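Side-chain contact in ubiquitin (Sulfolobus solfataricus, PDB 4WWM), which is a ubiquitin-like Urm1 modifier that is probably conjugated to other proteins, linking them to the proteasome pathway, and may also serve in tRNA processing: residues A[23-26]-A[27-30]. Sequence-based numbering, arbitrary orientation.
Sequences DREL and LRVL
Arg28 CG is anti to its own carbonyl carbon (chi1 -63°), and bends at chi2 and chi3 then carry the guanidinium over Asp23. This is the N-terminal start of helix 26-33, which packs on the mixed sheet of the ubiquitin-like fold. Glu25 is the N-cap residue. Its backbone O accepts a hydrogen bond from Val29 N at 3.0 Å, and the next residue's carbonyl, Leu26 O, accepts one from Leu30 N. Asp23 OD1 sits over one face of the guanidinium, 3.4 Å from Arg28 NE. The carboxylate and guanidinium planes are 79° apart. With the oxygen far off the guanidinium plane, this salt bridge is electrostatic and not a directed hydrogen bond. The other carboxylate oxygen, OD2, forms a salt bridge with Lys32, one helical turn beyond Arg28. Glu25 extends across the Arg28 chain at about a right angle and puts OE2 3.4 Å from Arg28 CG. Its charge is near the guanidinium but beyond salt-bridge range. Leu26, Val29 and Leu30 are buried. Val29 reaches Ile74 and Leu30 reaches Ile76, both on strand 73-78, while Leu26 touches Trp60. Leu26 CD1 approaches Leu30 CG at 4.2 Å. Back toward the loop, Val29 CG2 rests 3.6 Å from Asp23 CB.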
ATOM      1  N   ASP A  23      10.889   1.172  -3.644  1.00 25.89           N
ATOM      2  CA  ASP A  23      10.323   2.481  -3.961  1.00 25.52           C
ATOM      3  C   ASP A  23      10.233   3.397  -2.740  1.00 21.55           C
ATOM      4  O   ASP A  23       9.854   2.960  -1.654  1.00 20.13           O
ATOM      5  CB  ASP A  23       8.935   2.304  -4.581  1.00 30.46           C
ATOM      6  CG  ASP A  23       8.979   1.590  -5.918  1.00 37.87           C
ATOM      7  OD1 ASP A  23       9.138   2.271  -6.952  1.00 52.29           O
ATOM      8  OD2 ASP A  23       8.855   0.346  -5.932  1.00 39.70           O
ATOM      9  N   ARG A  24      10.581   4.669  -2.928  1.00 22.46           N
ATOM     10  CA  ARG A  24      10.490   5.663  -1.860  1.00 21.95           C
ATOM     11  C   ARG A  24       9.303   6.607  -2.072  1.00 20.83           C
ATOM     12  O   ARG A  24       9.085   7.531  -1.289  1.00 20.70           O
ATOM     13  CB  ARG A  24      11.792   6.461  -1.767  1.00 24.50           C
ATOM     14  CG  ARG A  24      13.018   5.597  -1.502  1.00 27.13           C
ATOM     15  CD  ARG A  24      14.259   6.445  -1.310  1.00 33.75           C
ATOM     16  NE  ARG A  24      14.205   7.219  -0.075  1.00 38.80           N
ATOM     17  CZ  ARG A  24      15.102   8.137   0.275  1.00 42.65           C
ATOM     18  NH1 ARG A  24      16.131   8.406  -0.520  1.00 45.33           N
ATOM     19  NH2 ARG A  24      14.968   8.792   1.420  1.00 42.31           N
ATOM     20  N   GLU A  25       8.547   6.365  -3.138  1.00 20.43           N
ATOM     21  CA  GLU A  25       7.340   7.128  -3.443  1.00 19.60           C
ATOM     22  C   GLU A  25       6.122   6.226  -3.273  1.00 19.53           C
ATOM     23  O   GLU A  25       6.018   5.193  -3.936  1.00 18.23           O
ATOM     24  CB  GLU A  25       7.403   7.689  -4.866  1.00 21.11           C
ATOM     25  CG  GLU A  25       6.153   8.438  -5.309  1.00 20.62           C
ATOM     26  CD  GLU A  25       6.210   8.855  -6.767  1.00 22.36           C
ATOM     27  OE1 GLU A  25       5.146   9.181  -7.332  1.00 25.56           O
ATOM     28  OE2 GLU A  25       7.319   8.863  -7.345  1.00 24.34           O
ATOM     29  N   LEU A  26       5.205   6.621  -2.395  1.00 20.20           N
ATOM     30  CA  LEU A  26       4.087   5.760  -2.015  1.00 19.37           C
ATOM     31  C   LEU A  26       3.293   5.271  -3.220  1.00 18.52           C
ATOM     32  O   LEU A  26       2.977   4.090  -3.312  1.00 21.56           O
ATOM     33  CB  LEU A  26       3.146   6.484  -1.049  1.00 16.04           C
ATOM     34  CG  LEU A  26       1.895   5.688  -0.652  1.00 13.94           C
ATOM     35  CD1 LEU A  26       2.274   4.367   0.004  1.00 13.37           C
ATOM     36  CD2 LEU A  26       0.998   6.504   0.267  1.00 16.15           C
ATOM     37  N   LEU A  27       2.971   6.177  -4.137  1.00 17.24           N
ATOM     38  CA  LEU A  27       2.206   5.803  -5.319  1.00 16.15           C
ATOM     39  C   LEU A  27       2.913   4.689  -6.085  1.00 15.87           C
ATOM     40  O   LEU A  27       2.279   3.738  -6.535  1.00 18.28           O
ATOM     41  CB  LEU A  27       1.989   7.008  -6.234  1.00 17.69           C
ATOM     42  CG  LEU A  27       1.278   6.691  -7.553  1.00 22.08           C
ATOM     43  CD1 LEU A  27      -0.111   6.127  -7.293  1.00 20.16           C
ATOM     44  CD2 LEU A  27       1.191   7.927  -8.435  1.00 25.41           C
ATOM     45  N   ARG A  28       4.228   4.814  -6.222  1.00 19.99           N
ATOM     46  CA  ARG A  28       5.013   3.830  -6.956  1.00 19.62           C
ATOM     47  C   ARG A  28       5.052   2.498  -6.213  1.00 17.86           C
ATOM     48  O   ARG A  28       5.063   1.437  -6.839  1.00 17.99           O
ATOM     49  CB  ARG A  28       6.431   4.346  -7.198  1.00 24.16           C
ATOM     50  CG  ARG A  28       6.485   5.597  -8.063  1.00 35.69           C
ATOM     51  CD  ARG A  28       7.349   5.390  -9.295  1.00 49.74           C
ATOM     52  NE  ARG A  28       8.723   5.038  -8.945  1.00 50.23           N
ATOM     53  CZ  ARG A  28       9.605   4.514  -9.791  1.00 57.96           C
ATOM     54  NH1 ARG A  28       9.264   4.265 -11.050  1.00 50.24           N
ATOM     55  NH2 ARG A  28      10.831   4.228  -9.373  1.00 63.43           N
ATOM     56  N   VAL A  29       5.077   2.554  -4.884  1.00 19.64           N
ATOM     57  CA  VAL A  29       4.968   1.345  -4.075  1.00 17.29           C
ATOM     58  C   VAL A  29       3.673   0.629  -4.444  1.00 15.60           C
ATOM     59  O   VAL A  29       3.679  -0.561  -4.762  1.00 15.38           O
ATOM     60  CB  VAL A  29       4.990   1.658  -2.556  1.00 15.14           C
ATOM     61  CG1 VAL A  29       4.658   0.418  -1.718  1.00 15.07           C
ATOM     62  CG2 VAL A  29       6.341   2.212  -2.146  1.00 18.29           C
ATOM     63  N   LEU A  30       2.569   1.367  -4.425  1.00 17.15           N
ATOM     64  CA  LEU A  30       1.259   0.778  -4.674  1.00 12.32           C
ATOM     65  C   LEU A  30       1.143   0.248  -6.098  1.00 12.93           C
ATOM     66  O   LEU A  30       0.537  -0.799  -6.320  1.00 15.56           O
ATOM     67  CB  LEU A  30       0.154   1.801  -4.400  1.00 11.86           C
ATOM     68  CG  LEU A  30       0.134   2.377  -2.980  1.00 11.75           C
ATOM     69  CD1 LEU A  30      -0.947   3.438  -2.843  1.00 16.19           C
ATOM     70  CD2 LEU A  30      -0.054   1.286  -1.937  1.00 15.27           C
TER